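Local coordinates for beta-d-glucoside glucohydrolase (Hypocrea jecorina, PDB 3ZZ1), which probably hydrolyses terminal, non-reducing beta-D-glucosyl residues to release beta-D-glucose, as a secreted family 3 glycosidase of cellulose degradation, at residues Lys119-Gly124 against Asn454-Trp459; Thr445-Ala450 against Pro458-Asn463. All coordinates share one frame; numbering follows the deposited sequence.

Contact 1: residues Lys119-Gly124 against Asn454-Trp459; sequences KTPQGG and NNLDPW
P121 and Q122 form a small platform for the side chain of L456, and the meeting shows how two segments can be joined by apolar contact and a bridging water, with direct hydrogen bonds left to a residue next door. CB of P121 lies 3.8 Å from CD2 of L456, while CD1, the other methyl of that leucine, turns toward the proline CG. In the leucine, chi1 (-58°) sets CG anti to the carbonyl carbon, and chi2 (174°) then places the methyls at P121 and Q122.

Q122 follows, its chain bent at chi2 (90°), and the bent side chain crosses that of L456 at about a right angle. Its CG and CD both pack on L456 CD2, and its NE2 comes to 3.7 Å from L456 CG. The same NE2 then donates to a water, 2.9 Å away, which passes the link on by donating to N454 O at 2.8 Å. With an alanine in place of L456, the side of the P121 ring and the stem of Q122 would probably lose their apolar cover, leaving the amide freer to turn.

Beyond Q122, the backbone N of G123 returns to T120 O at 2.9 Å, closing the type I beta turn that presents both contact residues. On the other segment, the side chain of N455 accepts from D457 N in an Asx turn. The direct bonds come from R453, to P121 O and the Q122 backbone. The whole is an inter-domain loop contact, a beta turn of the N-terminal, TIM-barrel-clan domain against a loop of the family 3 C-terminal domain.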
loop_
_atom_site.group_PDB
_atom_site.type_symbol
_atom_site.label_atom_id
_atom_site.label_comp_id
_atom_site.label_asym_id
_atom_site.label_seq_id
_atom_site.Cartn_x
_atom_site.Cartn_y
_atom_site.Cartn_z
ATOM N N LYS A 119 -10.386 4.822 1.787
ATOM C CA LYS A 119 -11.771 5.069 1.358
ATOM C C LYS A 119 -12.010 6.466 0.764
ATOM O O LYS A 119 -12.952 6.666 -0.003
ATOM C CB LYS A 119 -12.737 4.830 2.521
ATOM C CG LYS A 119 -12.624 5.847 3.644
ATOM C CD LYS A 119 -13.688 5.620 4.687
ATOM C CE LYS A 119 -13.748 6.770 5.673
ATOM N NZ LYS A 119 -14.768 6.470 6.702
ATOM N N THR A 120 -11.164 7.424 1.137
ATOM C CA THR A 120 -11.302 8.813 0.714
ATOM C C THR A 120 -10.098 9.203 -0.142
ATOM O O THR A 120 -8.960 9.137 0.330
ATOM C CB THR A 120 -11.363 9.753 1.936
ATOM O OG1 THR A 120 -12.287 9.233 2.901
ATOM C CG2 THR A 120 -11.782 11.167 1.523
ATOM N N PRO A 121 -10.342 9.620 -1.401
ATOM C CA PRO A 121 -9.242 9.979 -2.302
ATOM C C PRO A 121 -8.317 11.073 -1.751
ATOM O O PRO A 121 -7.125 11.073 -2.064
ATOM C CB PRO A 121 -9.956 10.449 -3.580
ATOM C CG PRO A 121 -11.382 10.684 -3.179
ATOM C CD PRO A 121 -11.648 9.708 -2.078
ATOM N N GLN A 122 -8.860 11.975 -0.931
ATOM C CA GLN A 122 -8.072 13.061 -0.326
ATOM C C GLN A 122 -7.116 12.599 0.774
ATOM O O GLN A 122 -6.224 13.352 1.166
ATOM C CB GLN A 122 -8.972 14.189 0.210
ATOM C CG GLN A 122 -9.678 15.012 -0.868
ATOM C CD GLN A 122 -11.035 14.444 -1.259
ATOM O OE1 GLN A 122 -11.329 13.273 -1.014
ATOM N NE2 GLN A 122 -11.874 15.279 -1.868
ATOM N N GLY A 123 -7.313 11.374 1.265
ATOM C CA GLY A 123 -6.470 10.783 2.308
ATOM C C GLY A 123 -4.989 10.934 2.026
ATOM O O GLY A 123 -4.494 10.476 0.988
ATOM N N GLY A 124 -4.288 11.580 2.958
ATOM C CA GLY A 124 -2.876 11.937 2.789
ATOM C C GLY A 124 -1.884 10.799 2.609
ATOM O O GLY A 124 -0.849 10.977 1.963
ATOM N N ASN A 454 -6.538 19.169 0.033
ATOM C CA ASN A 454 -7.666 20.097 0.066
ATOM C C ASN A 454 -8.672 19.841 -1.051
ATOM O O ASN A 454 -9.874 20.056 -0.883
ATOM C CB ASN A 454 -7.160 21.539 -0.022
ATOM C CG ASN A 454 -6.413 21.974 1.223
ATOM O OD1 ASN A 454 -6.693 21.505 2.326
ATOM N ND2 ASN A 454 -5.463 22.880 1.054
ATOM N N ASN A 455 -8.174 19.386 -2.196
ATOM C CA ASN A 455 -9.027 19.123 -3.347
ATOM C C ASN A 455 -8.424 18.073 -4.259
ATOM O O ASN A 455 -7.308 17.602 -4.023
ATOM C CB ASN A 455 -9.298 20.419 -4.123
ATOM C CG ASN A 455 -8.029 21.113 -4.550
ATOM O OD1 ASN A 455 -7.209 20.544 -5.267
ATOM N ND2 ASN A 455 -7.857 22.355 -4.112
ATOM N N LEU A 456 -9.161 17.720 -5.307
ATOM C CA LEU A 456 -8.710 16.717 -6.259
ATOM C C LEU A 456 -8.241 17.351 -7.581
ATOM O O LEU A 456 -8.295 16.723 -8.641
ATOM C CB LEU A 456 -9.804 15.660 -6.477
ATOM C CG LEU A 456 -10.291 14.896 -5.232
ATOM C CD1 LEU A 456 -11.477 13.998 -5.563
ATOM C CD2 LEU A 456 -9.180 14.084 -4.570
ATOM N N ASP A 457 -7.769 18.594 -7.495
ATOM C CA ASP A 457 -7.214 19.311 -8.644
ATOM C C ASP A 457 -5.698 19.121 -8.737
ATOM O O ASP A 457 -5.040 18.876 -7.717
ATOM C CB ASP A 457 -7.539 20.810 -8.553
ATOM C CG ASP A 457 -9.032 21.098 -8.654
ATOM O OD1 ASP A 457 -9.749 20.315 -9.306
ATOM O OD2 ASP A 457 -9.491 22.106 -8.078
ATOM N N PRO A 458 -5.136 19.237 -9.957
ATOM C CA PRO A 458 -3.684 19.238 -10.085
ATOM C C PRO A 458 -3.093 20.416 -9.323
ATOM O O PRO A 458 -3.702 21.487 -9.281
ATOM C CB PRO A 458 -3.465 19.429 -11.590
ATOM C CG PRO A 458 -4.712 18.944 -12.220
ATOM C CD PRO A 458 -5.800 19.313 -11.272
ATOM N N TRP A 459 -1.935 20.200 -8.705
ATOM C CA TRP A 459 -1.190 21.256 -8.035
ATOM C C TRP A 459 -0.573 22.200 -9.064
ATOM O O TRP A 459 -0.579 21.909 -10.266
ATOM C CB TRP A 459 -0.081 20.647 -7.181
ATOM C CG TRP A 459 -0.531 20.033 -5.880
ATOM C CD1 TRP A 459 -1.689 19.344 -5.648
ATOM C CD2 TRP A 459 0.196 20.022 -4.643
ATOM N NE1 TRP A 459 -1.736 18.921 -4.338
ATOM C CE2 TRP A 459 -0.592 19.318 -3.700
ATOM C CE3 TRP A 459 1.433 20.545 -4.237
ATOM C CZ2 TRP A 459 -0.184 19.129 -2.372
ATOM C CZ3 TRP A 459 1.838 20.355 -2.916
ATOM C CH2 TRP A 459 1.027 19.648 -2.001
HETATM O O HOH W 1 -11.853 18.116 -1.411
#

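Contact 2: residues Thr445-Ala450 against Pro458-Asn463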
loop_
_atom_site.group_PDB
_atom_site.type_symbol
_atom_site.label_atom_id
_atom_site.label_comp_id
_atom_site.label_asym_id
_atom_site.label_seq_id
_atom_site.Cartn_x
_atom_site.Cartn_y
_atom_site.Cartn_z
ATOM N N THR A 445 2.374 20.497 6.638
ATOM C CA THR A 445 1.517 21.239 5.728
ATOM C C THR A 445 2.367 21.738 4.557
ATOM O O THR A 445 3.302 22.526 4.744
ATOM C CB THR A 445 0.804 22.414 6.453
ATOM O OG1 THR A 445 -0.058 21.885 7.464
ATOM C CG2 THR A 445 -0.031 23.253 5.489
ATOM N N VAL A 446 2.041 21.259 3.358
ATOM C CA VAL A 446 2.795 21.581 2.151
ATOM C C VAL A 446 1.875 22.304 1.180
ATOM O O VAL A 446 0.871 21.743 0.746
ATOM C CB VAL A 446 3.369 20.310 1.474
ATOM C CG1 VAL A 446 4.060 20.650 0.170
ATOM C CG2 VAL A 446 4.319 19.588 2.402
ATOM N N GLU A 447 2.233 23.548 0.853
ATOM C CA GLU A 447 1.432 24.416 -0.014
ATOM C C GLU A 447 -0.036 24.463 0.423
ATOM O O GLU A 447 -0.944 24.336 -0.396
ATOM C CB GLU A 447 1.572 24.000 -1.487
ATOM C CG GLU A 447 2.965 24.243 -2.055
ATOM C CD GLU A 447 3.094 23.866 -3.520
ATOM O OE1 GLU A 447 2.135 24.091 -4.294
ATOM O OE2 GLU A 447 4.169 23.352 -3.898
ATOM N N GLY A 448 -0.252 24.631 1.728
ATOM C CA GLY A 448 -1.598 24.730 2.289
ATOM C C GLY A 448 -2.350 23.418 2.437
ATOM O O GLY A 448 -3.530 23.426 2.795
ATOM N N ASN A 449 -1.682 22.295 2.163
ATOM C CA ASN A 449 -2.272 20.966 2.351
ATOM C C ASN A 449 -1.758 20.299 3.633
ATOM O O ASN A 449 -0.578 19.944 3.728
ATOM C CB ASN A 449 -2.006 20.072 1.132
ATOM C CG ASN A 449 -2.755 20.535 -0.110
ATOM O OD1 ASN A 449 -3.922 20.191 -0.313
ATOM N ND2 ASN A 449 -2.082 21.319 -0.945
ATOM N N ALA A 450 -2.653 20.120 4.603
ATOM C CA ALA A 450 -2.271 19.689 5.952
ATOM C C ALA A 450 -1.879 18.210 6.082
ATOM O O ALA A 450 -1.644 17.718 7.187
ATOM C CB ALA A 450 -3.378 20.043 6.955
ATOM N N PRO A 458 -5.136 19.237 -9.957
ATOM C CA PRO A 458 -3.684 19.238 -10.085
ATOM C C PRO A 458 -3.093 20.416 -9.323
ATOM O O PRO A 458 -3.702 21.487 -9.281
ATOM C CB PRO A 458 -3.465 19.429 -11.590
ATOM C CG PRO A 458 -4.712 18.944 -12.220
ATOM C CD PRO A 458 -5.800 19.313 -11.272
ATOM N N TRP A 459 -1.935 20.200 -8.705
ATOM C CA TRP A 459 -1.190 21.256 -8.035
ATOM C C TRP A 459 -0.573 22.200 -9.064
ATOM O O TRP A 459 -0.579 21.909 -10.266
ATOM C CB TRP A 459 -0.081 20.647 -7.181
ATOM C CG TRP A 459 -0.531 20.033 -5.880
ATOM C CD1 TRP A 459 -1.689 19.344 -5.648
ATOM C CD2 TRP A 459 0.196 20.022 -4.643
ATOM N NE1 TRP A 459 -1.736 18.921 -4.338
ATOM C CE2 TRP A 459 -0.592 19.318 -3.700
ATOM C CE3 TRP A 459 1.433 20.545 -4.237
ATOM C CZ2 TRP A 459 -0.184 19.129 -2.372
ATOM C CZ3 TRP A 459 1.838 20.355 -2.916
ATOM C CH2 TRP A 459 1.027 19.648 -2.001
ATOM N N HIS A 460 -0.043 23.327 -8.587
ATOM C CA HIS A 460 0.720 24.267 -9.419
ATOM C C HIS A 460 -0.002 24.689 -10.697
ATOM O O HIS A 460 0.629 24.841 -11.751
ATOM C CB HIS A 460 2.082 23.680 -9.803
ATOM C CG HIS A 460 2.856 23.123 -8.653
ATOM N ND1 HIS A 460 3.102 23.839 -7.501
ATOM C CD2 HIS A 460 3.468 21.927 -8.492
ATOM C CE1 HIS A 460 3.820 23.101 -6.675
ATOM N NE2 HIS A 460 4.056 21.938 -7.252
ATOM N N ASN A 461 -1.318 24.858 -10.605
ATOM C CA ASN A 461 -2.117 25.363 -11.721
ATOM C C ASN A 461 -2.071 24.452 -12.955
ATOM O O ASN A 461 -2.154 24.919 -14.095
ATOM C CB ASN A 461 -1.666 26.787 -12.078
ATOM C CG ASN A 461 -2.808 27.776 -12.056
ATOM O OD1 ASN A 461 -3.503 27.915 -11.041
ATOM N ND2 ASN A 461 -3.004 28.485 -13.167
ATOM N N GLY A 462 -1.941 23.150 -12.706
ATOM C CA GLY A 462 -1.819 22.140 -13.757
ATOM C C GLY A 462 -2.911 22.170 -14.807
ATOM O O GLY A 462 -2.636 21.995 -15.995
ATOM N N ASN A 463 -4.148 22.392 -14.373
ATOM C CA ASN A 463 -5.275 22.479 -15.297
ATOM C C ASN A 463 -5.102 23.612 -16.307
ATOM O O ASN A 463 -5.295 23.406 -17.502
ATOM C CB ASN A 463 -6.604 22.611 -14.542
ATOM C CG ASN A 463 -7.175 21.266 -14.117
ATOM O OD1 ASN A 463 -6.782 20.213 -14.628
ATOM N ND2 ASN A 463 -8.119 21.295 -13.186
HETATM O O HOH W 2 0.065 23.807 -5.894
HETATM O O HOH W 3 -4.231 18.947 -3.061
#
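W459 meets three residues of the 446-449 turn with its six-membered ring, a compact example of one indole packed against a neighbouring turn. V446 lies at the ring edge, in the plane, its CG1 3.8 Å from CZ3 of W459; a chi1 of 176° turns this methyl away from the valine's own backbone N and onto the indole. The N449 and W459 side chains approach each other from opposite directions, the amide almost parallel to the indole (15° between planes). N449 ND2 stands 3.1 Å above the plane of the W459 ring, out toward the rim, and also gives a weak hydrogen bond to V446 O. The N449 OD1 accepts from N454 N, and the water that accepts from W459 NE1, at 2.8 Å, may in turn donate to that oxygen. E447 completes the set, its carboxylate tilted 56° to the indole and OE1 3.6 Å from W459 CE3.

H460 adds a second water-mediated link. This water accepts from H460 N at 2.7 Å and donates to E447 OE1 at 2.6 Å, bridging the two turns; the direct approach of carboxylate to imidazole is too tight in the model to interpret. The imidazole has its own partner, NE2 bonding to D374 O. H460 and N461 are the central residues of a type I' turn closed by G462 N on W459 O, facing a second type I' turn from V446 to N449.

G462 then begins helix 462-472, with N461 at the N-cap position. Just before that helix, W459 bonds through its backbone to T436 and packs on A437 of strand 430-437, with W382 and D374 also against the indole.

Overall arrangement
From the N terminus, the chain first supplies 119-124, in the loop between strand 108-109 and helix 134-150, and some 330 residues later reaches 454-459, where contact 1 closes a very long loop joining the N-terminal and family 3 C-terminal domains. Contact 2 is local: its first segment, 445-450, falls within that loop, and its second, 458-463, begins in the closing segment of contact 1 and runs beyond it, so the two closures overlap and share P458 and W459. Their centres lie about 10 Å apart, and N454 ND2 bonds to G448 O between them. The excursion from strand 430-437 into helix 462-472 is thus folded on itself and, through L456 and its neighbours, set against the other domain.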